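PDB 6WPU: flavin-containing monooxygenase from Allium sativum, which probably uses its bound FAD to oxygenate the sulfur of S-allyl-L-cysteine. Local coordinates for residues A[298-309]-A[328-339]. Numbering follows the deposited sequence.
Sequences YNFPFLNTNGIV and LAPSLSFVGIPW. With SO4 (sulfate ion), chain E.
Tyr298 faces Ile337 at one end and Ile308 faces Leu328 at the other, where the nearest CA atoms, of Ile308 and Leu328, are 8.1 Å apart; no backbone-to-backbone hydrogen bond joins 298-309 to 328-339, and every contact uses a side chain. Tyrosine suits its buried place because CE2 of Tyr298 packs 3.8 Å from Ile337 CG2 while its hydroxyl OH donates to Ile337 O at 2.7 Å, the oxygen sitting in plane at the ring edge. Next, two flat apolar rings make a T-shaped pair: the edge of Phe334 meets one face of Phe300, centroids 5.1 Å apart. Leu303, its CG anti to the backbone N (chi1 -176°), has a branch to spare for that edge, CD2 lying 3.4 Å from Phe334 CZ. Farther along, Ile308 CG2 meets Leu328 CD1 at 3.8 Å, tip to tip. Thr305 serves two purposes: CG2 packs against Leu328 and Leu332, while OG1 accepts from Val309 N, just past the type I' turn, whose central Asn306 and Gly307 readily tolerate positive phi. Backbone amides of Thr305 and Asn306 hold a sulfate. The loop thus covers edge strand 332-334 of the parallel sheet beside strand 175-178, Phe302 touches FAD and pairs with strand 144-151, and helix 343-358 packs against Ser333 and Val335.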
ATOM      1  N   TYR A 298      -1.322  -7.370  -6.836  1.00 33.60           N
ATOM      2  CA  TYR A 298       0.127  -7.445  -6.943  1.00 31.83           C
ATOM      3  C   TYR A 298       0.508  -7.602  -8.402  1.00 37.02           C
ATOM      4  O   TYR A 298      -0.206  -8.232  -9.178  1.00 38.03           O
ATOM      5  CB  TYR A 298       0.655  -8.629  -6.131  1.00 28.83           C
ATOM      6  CG  TYR A 298       0.353  -8.495  -4.657  1.00 32.43           C
ATOM      7  CD1 TYR A 298      -0.750  -9.129  -4.096  1.00 28.60           C
ATOM      8  CD2 TYR A 298       1.158  -7.704  -3.829  1.00 30.06           C
ATOM      9  CE1 TYR A 298      -1.041  -9.006  -2.742  1.00 29.68           C
ATOM     10  CE2 TYR A 298       0.880  -7.570  -2.480  1.00 28.17           C
ATOM     11  CZ  TYR A 298      -0.236  -8.221  -1.941  1.00 32.88           C
ATOM     12  OH  TYR A 298      -0.551  -8.111  -0.597  1.00 32.47           O
ATOM     13  N   ASN A 299       1.647  -7.029  -8.779  1.00 36.54           N
ATOM     14  CA  ASN A 299       2.045  -7.049 -10.185  1.00 39.95           C
ATOM     15  C   ASN A 299       3.559  -6.883 -10.255  1.00 35.72           C
ATOM     16  O   ASN A 299       4.059  -5.803  -9.930  1.00 34.83           O
ATOM     17  CB  ASN A 299       1.318  -5.935 -10.939  1.00 30.39           C
ATOM     18  CG  ASN A 299       1.548  -5.984 -12.427  1.00 35.12           C
ATOM     19  OD1 ASN A 299       1.533  -7.047 -13.028  1.00 41.66           O
ATOM     20  ND2 ASN A 299       1.781  -4.827 -13.029  1.00 37.84           N
ATOM     21  N   PHE A 300       4.279  -7.936 -10.674  1.00 40.15           N
ATOM     22  CA  PHE A 300       5.738  -7.897 -10.872  1.00 44.44           C
ATOM     23  C   PHE A 300       6.100  -8.386 -12.267  1.00 43.20           C
ATOM     24  O   PHE A 300       6.690  -9.462 -12.417  1.00 45.36           O
ATOM     25  CB  PHE A 300       6.503  -8.776  -9.884  1.00 39.99           C
ATOM     26  CG  PHE A 300       5.899  -8.876  -8.551  1.00 37.47           C
ATOM     27  CD1 PHE A 300       5.153  -9.987  -8.207  1.00 40.72           C
ATOM     28  CD2 PHE A 300       6.135  -7.902  -7.604  1.00 38.49           C
ATOM     29  CE1 PHE A 300       4.605 -10.101  -6.951  1.00 35.92           C
ATOM     30  CE2 PHE A 300       5.589  -8.006  -6.339  1.00 40.29           C
ATOM     31  CZ  PHE A 300       4.812  -9.114  -6.017  1.00 38.56           C
ATOM     32  N   PRO A 301       5.796  -7.614 -13.305  1.00 44.07           N
ATOM     33  CA  PRO A 301       6.069  -8.110 -14.668  1.00 48.55           C
ATOM     34  C   PRO A 301       7.552  -8.409 -14.925  1.00 47.48           C
ATOM     35  O   PRO A 301       7.885  -9.297 -15.722  1.00 47.07           O
ATOM     36  CB  PRO A 301       5.534  -6.980 -15.558  1.00 51.21           C
ATOM     37  CG  PRO A 301       5.507  -5.755 -14.666  1.00 50.04           C
ATOM     38  CD  PRO A 301       5.225  -6.255 -13.288  1.00 44.93           C
ATOM     39  N   PHE A 302       8.451  -7.739 -14.225  1.00 38.44           N
ATOM     40  CA  PHE A 302       9.874  -7.902 -14.480  1.00 38.39           C
ATOM     41  C   PHE A 302      10.440  -9.184 -13.887  1.00 39.43           C
ATOM     42  O   PHE A 302      11.578  -9.549 -14.206  1.00 42.63           O
ATOM     43  CB  PHE A 302      10.609  -6.695 -13.908  1.00 35.99           C
ATOM     44  CG  PHE A 302      10.199  -6.368 -12.495  1.00 36.17           C
ATOM     45  CD1 PHE A 302      10.769  -7.038 -11.426  1.00 32.84           C
ATOM     46  CD2 PHE A 302       9.219  -5.419 -12.239  1.00 37.17           C
ATOM     47  CE1 PHE A 302      10.394  -6.754 -10.108  1.00 32.81           C
ATOM     48  CE2 PHE A 302       8.841  -5.125 -10.929  1.00 39.33           C
ATOM     49  CZ  PHE A 302       9.435  -5.796  -9.859  1.00 32.50           C
ATOM     50  N   LEU A 303       9.694  -9.868 -13.025  1.00 36.02           N
ATOM     51  CA  LEU A 303      10.282 -10.876 -12.155  1.00 40.78           C
ATOM     52  C   LEU A 303      10.158 -12.257 -12.789  1.00 44.91           C
ATOM     53  O   LEU A 303       9.046 -12.742 -13.022  1.00 40.60           O
ATOM     54  CB  LEU A 303       9.614 -10.835 -10.783  1.00 40.44           C
ATOM     55  CG  LEU A 303      10.226 -11.785  -9.761  1.00 45.82           C
ATOM     56  CD1 LEU A 303      11.746 -11.568  -9.662  1.00 45.45           C
ATOM     57  CD2 LEU A 303       9.536 -11.600  -8.420  1.00 42.47           C
ATOM     58  N   ASN A 304      11.301 -12.895 -13.055  1.00 42.53           N
ATOM     59  CA  ASN A 304      11.348 -14.220 -13.670  1.00 45.92           C
ATOM     60  C   ASN A 304      11.928 -15.214 -12.672  1.00 48.24           C
ATOM     61  O   ASN A 304      13.134 -15.204 -12.410  1.00 50.43           O
ATOM     62  CB  ASN A 304      12.156 -14.190 -14.964  1.00 48.56           C
ATOM     63  CG  ASN A 304      11.575 -13.204 -15.983  1.00 59.68           C
ATOM     64  OD1 ASN A 304      12.262 -12.298 -16.453  1.00 69.95           O
ATOM     65  ND2 ASN A 304      10.294 -13.361 -16.296  1.00 57.53           N
ATOM     66  N   THR A 305      11.064 -16.074 -12.123  1.00 43.25           N
ATOM     67  CA  THR A 305      11.448 -17.085 -11.143  1.00 45.95           C
ATOM     68  C   THR A 305      11.168 -18.508 -11.619  1.00 49.10           C
ATOM     69  O   THR A 305      11.280 -19.441 -10.819  1.00 50.26           O
ATOM     70  CB  THR A 305      10.721 -16.838  -9.817  1.00 42.70           C
ATOM     71  OG1 THR A 305       9.297 -16.952 -10.013  1.00 42.07           O
ATOM     72  CG2 THR A 305      11.042 -15.447  -9.294  1.00 38.96           C
ATOM     73  N   ASN A 306      10.800 -18.695 -12.892  1.00 55.08           N
ATOM     74  CA  ASN A 306      10.445 -20.012 -13.440  1.00 61.89           C
ATOM     75  C   ASN A 306       9.274 -20.644 -12.689  1.00 58.98           C
ATOM     76  O   ASN A 306       9.221 -21.862 -12.492  1.00 58.17           O
ATOM     77  CB  ASN A 306      11.648 -20.954 -13.447  1.00 73.80           C
ATOM     78  CG  ASN A 306      12.430 -20.872 -14.726  1.00 84.34           C
ATOM     79  OD1 ASN A 306      13.322 -20.037 -14.867  1.00 85.63           O
ATOM     80  ND2 ASN A 306      12.096 -21.738 -15.679  1.00 89.26           N
ATOM     81  N   GLY A 307       8.329 -19.809 -12.259  1.00 53.44           N
ATOM     82  CA  GLY A 307       7.153 -20.274 -11.560  1.00 52.72           C
ATOM     83  C   GLY A 307       7.316 -20.473 -10.070  1.00 51.58           C
ATOM     84  O   GLY A 307       6.325 -20.797  -9.398  1.00 52.09           O
ATOM     85  N   ILE A 308       8.525 -20.291  -9.528  1.00 45.25           N
ATOM     86  CA  ILE A 308       8.734 -20.444  -8.090  1.00 44.26           C
ATOM     87  C   ILE A 308       7.892 -19.436  -7.316  1.00 44.29           C
ATOM     88  O   ILE A 308       7.342 -19.749  -6.254  1.00 43.39           O
ATOM     89  CB  ILE A 308      10.233 -20.312  -7.751  1.00 44.44           C
ATOM     90  CG1 ILE A 308      11.002 -21.521  -8.275  1.00 46.98           C
ATOM     91  CG2 ILE A 308      10.445 -20.176  -6.241  1.00 36.85           C
ATOM     92  CD1 ILE A 308      12.495 -21.388  -8.096  1.00 50.81           C
ATOM     93  N   VAL A 309       7.792 -18.211  -7.818  1.00 41.42           N
ATOM     94  CA  VAL A 309       6.917 -17.202  -7.237  1.00 46.21           C
ATOM     95  C   VAL A 309       5.785 -16.952  -8.220  1.00 40.12           C
ATOM     96  O   VAL A 309       6.034 -16.595  -9.379  1.00 38.95           O
ATOM     97  CB  VAL A 309       7.663 -15.897  -6.923  1.00 45.00           C
ATOM     98  CG1 VAL A 309       6.678 -14.844  -6.405  1.00 42.79           C
ATOM     99  CG2 VAL A 309       8.774 -16.145  -5.913  1.00 44.96           C
ATOM    100  N   LEU A 328      14.222 -19.663  -2.942  1.00 42.75           N
ATOM    101  CA  LEU A 328      15.147 -18.640  -3.407  1.00 43.31           C
ATOM    102  C   LEU A 328      15.658 -17.753  -2.278  1.00 43.37           C
ATOM    103  O   LEU A 328      16.266 -16.715  -2.550  1.00 45.72           O
ATOM    104  CB  LEU A 328      14.478 -17.771  -4.477  1.00 43.42           C
ATOM    105  CG  LEU A 328      13.961 -18.476  -5.730  1.00 44.78           C
ATOM    106  CD1 LEU A 328      13.114 -17.516  -6.556  1.00 48.08           C
ATOM    107  CD2 LEU A 328      15.133 -18.992  -6.535  1.00 46.63           C
ATOM    108  N   ALA A 329      15.418 -18.127  -1.027  1.00 44.45           N
ATOM    109  CA  ALA A 329      15.797 -17.302   0.112  1.00 43.37           C
ATOM    110  C   ALA A 329      17.246 -17.574   0.491  1.00 43.72           C
ATOM    111  O   ALA A 329      17.689 -18.724   0.434  1.00 46.51           O
ATOM    112  CB  ALA A 329      14.901 -17.594   1.314  1.00 41.31           C
ATOM    113  N   PRO A 330      18.007 -16.548   0.913  1.00 43.08           N
ATOM    114  CA  PRO A 330      17.570 -15.156   1.078  1.00 37.51           C
ATOM    115  C   PRO A 330      17.892 -14.223  -0.094  1.00 38.22           C
ATOM    116  O   PRO A 330      17.740 -13.010   0.050  1.00 36.96           O
ATOM    117  CB  PRO A 330      18.352 -14.711   2.301  1.00 37.07           C
ATOM    118  CG  PRO A 330      19.710 -15.430   2.118  1.00 33.35           C
ATOM    119  CD  PRO A 330      19.356 -16.771   1.488  1.00 39.37           C
ATOM    120  N   SER A 331      18.339 -14.768  -1.229  1.00 36.76           N
ATOM    121  CA  SER A 331      18.772 -13.912  -2.329  1.00 31.54           C
ATOM    122  C   SER A 331      17.601 -13.183  -2.999  1.00 33.62           C
ATOM    123  O   SER A 331      17.813 -12.206  -3.725  1.00 34.95           O
ATOM    124  CB  SER A 331      19.573 -14.746  -3.346  1.00 36.42           C
ATOM    125  OG  SER A 331      18.741 -15.596  -4.115  1.00 38.78           O
ATOM    126  N   LEU A 332      16.366 -13.616  -2.777  1.00 33.26           N
ATOM    127  CA  LEU A 332      15.226 -12.852  -3.264  1.00 35.42           C
ATOM    128  C   LEU A 332      14.282 -12.626  -2.094  1.00 35.72           C
ATOM    129  O   LEU A 332      14.001 -13.557  -1.332  1.00 38.04           O
ATOM    130  CB  LEU A 332      14.526 -13.568  -4.425  1.00 30.06           C
ATOM    131  CG  LEU A 332      13.300 -12.836  -4.989  1.00 32.77           C
ATOM    132  CD1 LEU A 332      13.706 -11.541  -5.706  1.00 25.29           C
ATOM    133  CD2 LEU A 332      12.514 -13.745  -5.915  1.00 32.55           C
ATOM    134  N   SER A 333      13.823 -11.385  -1.931  1.00 31.46           N
ATOM    135  CA  SER A 333      12.894 -11.047  -0.861  1.00 31.42           C
ATOM    136  C   SER A 333      11.980  -9.906  -1.307  1.00 33.33           C
ATOM    137  O   SER A 333      12.266  -9.191  -2.281  1.00 29.71           O
ATOM    138  CB  SER A 333      13.645 -10.665   0.412  1.00 32.23           C
ATOM    139  OG  SER A 333      14.442  -9.517   0.183  1.00 34.13           O
ATOM    140  N   PHE A 334      10.875  -9.742  -0.576  1.00 30.86           N
ATOM    141  CA  PHE A 334       9.864  -8.727  -0.872  1.00 31.61           C
ATOM    142  C   PHE A 334       9.602  -7.893   0.372  1.00 33.10           C
ATOM    143  O   PHE A 334       9.366  -8.452   1.448  1.00 31.21           O
ATOM    144  CB  PHE A 334       8.542  -9.363  -1.340  1.00 30.46           C
ATOM    145  CG  PHE A 334       8.641 -10.102  -2.645  1.00 29.74           C
ATOM    146  CD1 PHE A 334       9.206 -11.368  -2.695  1.00 32.73           C
ATOM    147  CD2 PHE A 334       8.157  -9.536  -3.816  1.00 33.84           C
ATOM    148  CE1 PHE A 334       9.303 -12.060  -3.898  1.00 35.19           C
ATOM    149  CE2 PHE A 334       8.240 -10.220  -5.029  1.00 34.11           C
ATOM    150  CZ  PHE A 334       8.818 -11.484  -5.067  1.00 35.09           C
ATOM    151  N   VAL A 335       9.613  -6.563   0.226  1.00 30.99           N
ATOM    152  CA  VAL A 335       9.270  -5.660   1.325  1.00 33.77           C
ATOM    153  C   VAL A 335       7.930  -4.993   1.012  1.00 32.75           C
ATOM    154  O   VAL A 335       7.723  -4.479  -0.092  1.00 29.98           O
ATOM    155  CB  VAL A 335      10.369  -4.612   1.576  1.00 30.22           C
ATOM    156  CG1 VAL A 335       9.915  -3.594   2.630  1.00 26.14           C
ATOM    157  CG2 VAL A 335      11.638  -5.283   2.073  1.00 29.07           C
ATOM    158  N   GLY A 336       7.017  -5.019   1.979  1.00 29.73           N
ATOM    159  CA  GLY A 336       5.768  -4.288   1.851  1.00 31.97           C
ATOM    160  C   GLY A 336       4.622  -5.047   1.213  1.00 32.20           C
ATOM    161  O   GLY A 336       3.660  -4.413   0.765  1.00 35.83           O
ATOM    162  N   ILE A 337       4.705  -6.381   1.141  1.00 35.91           N
ATOM    163  CA  ILE A 337       3.573  -7.177   0.658  1.00 35.80           C
ATOM    164  C   ILE A 337       2.331  -7.031   1.539  1.00 34.57           C
ATOM    165  O   ILE A 337       1.230  -6.877   0.991  1.00 33.37           O
ATOM    166  CB  ILE A 337       3.992  -8.651   0.497  1.00 35.49           C
ATOM    167  CG1 ILE A 337       5.069  -8.826  -0.595  1.00 35.42           C
ATOM    168  CG2 ILE A 337       2.781  -9.524   0.213  1.00 34.90           C
ATOM    169  CD1 ILE A 337       4.629  -8.433  -1.965  1.00 34.04           C
ATOM    170  N   PRO A 338       2.417  -7.110   2.873  1.00 35.34           N
ATOM    171  CA  PRO A 338       1.186  -7.148   3.681  1.00 32.70           C
ATOM    172  C   PRO A 338       0.329  -5.901   3.504  1.00 39.61           C
ATOM    173  O   PRO A 338       0.804  -4.835   3.114  1.00 37.41           O
ATOM    174  CB  PRO A 338       1.709  -7.264   5.117  1.00 33.28           C
ATOM    175  CG  PRO A 338       3.071  -7.950   4.960  1.00 33.99           C
ATOM    176  CD  PRO A 338       3.620  -7.341   3.704  1.00 33.05           C
ATOM    177  N   TRP A 339      -0.966  -6.050   3.783  1.00 43.19           N
ATOM    178  CA  TRP A 339      -1.875  -4.911   3.696  1.00 43.44           C
ATOM    179  C   TRP A 339      -2.804  -4.897   4.901  1.00 37.65           C
ATOM    180  O   TRP A 339      -2.793  -5.808   5.737  1.00 38.89           O
ATOM    181  CB  TRP A 339      -2.664  -4.881   2.377  1.00 40.94           C
ATOM    182  CG  TRP A 339      -3.361  -6.151   1.988  1.00 41.07           C
ATOM    183  CD1 TRP A 339      -2.780  -7.301   1.541  1.00 38.47           C
ATOM    184  CD2 TRP A 339      -4.780  -6.380   1.959  1.00 40.56           C
ATOM    185  NE1 TRP A 339      -3.742  -8.244   1.257  1.00 42.90           N
ATOM    186  CE2 TRP A 339      -4.980  -7.703   1.501  1.00 45.70           C
ATOM    187  CE3 TRP A 339      -5.897  -5.601   2.280  1.00 43.87           C
ATOM    188  CZ2 TRP A 339      -6.257  -8.266   1.359  1.00 50.52           C
ATOM    189  CZ3 TRP A 339      -7.183  -6.168   2.134  1.00 47.87           C
ATOM    190  CH2 TRP A 339      -7.342  -7.484   1.680  1.00 49.08           C
TER
HETATM  191  S   SO4 E 504       8.344 -16.694 -14.748  0.85 85.97           S
HETATM  192  O1  SO4 E 504       7.296 -17.611 -15.202  0.85 83.36           O
HETATM  193  O2  SO4 E 504       8.095 -15.379 -15.348  0.85 84.37           O
HETATM  194  O3  SO4 E 504       9.668 -17.191 -15.159  0.85 82.32           O
HETATM  195  O4  SO4 E 504       8.292 -16.595 -13.286  0.85 80.04           O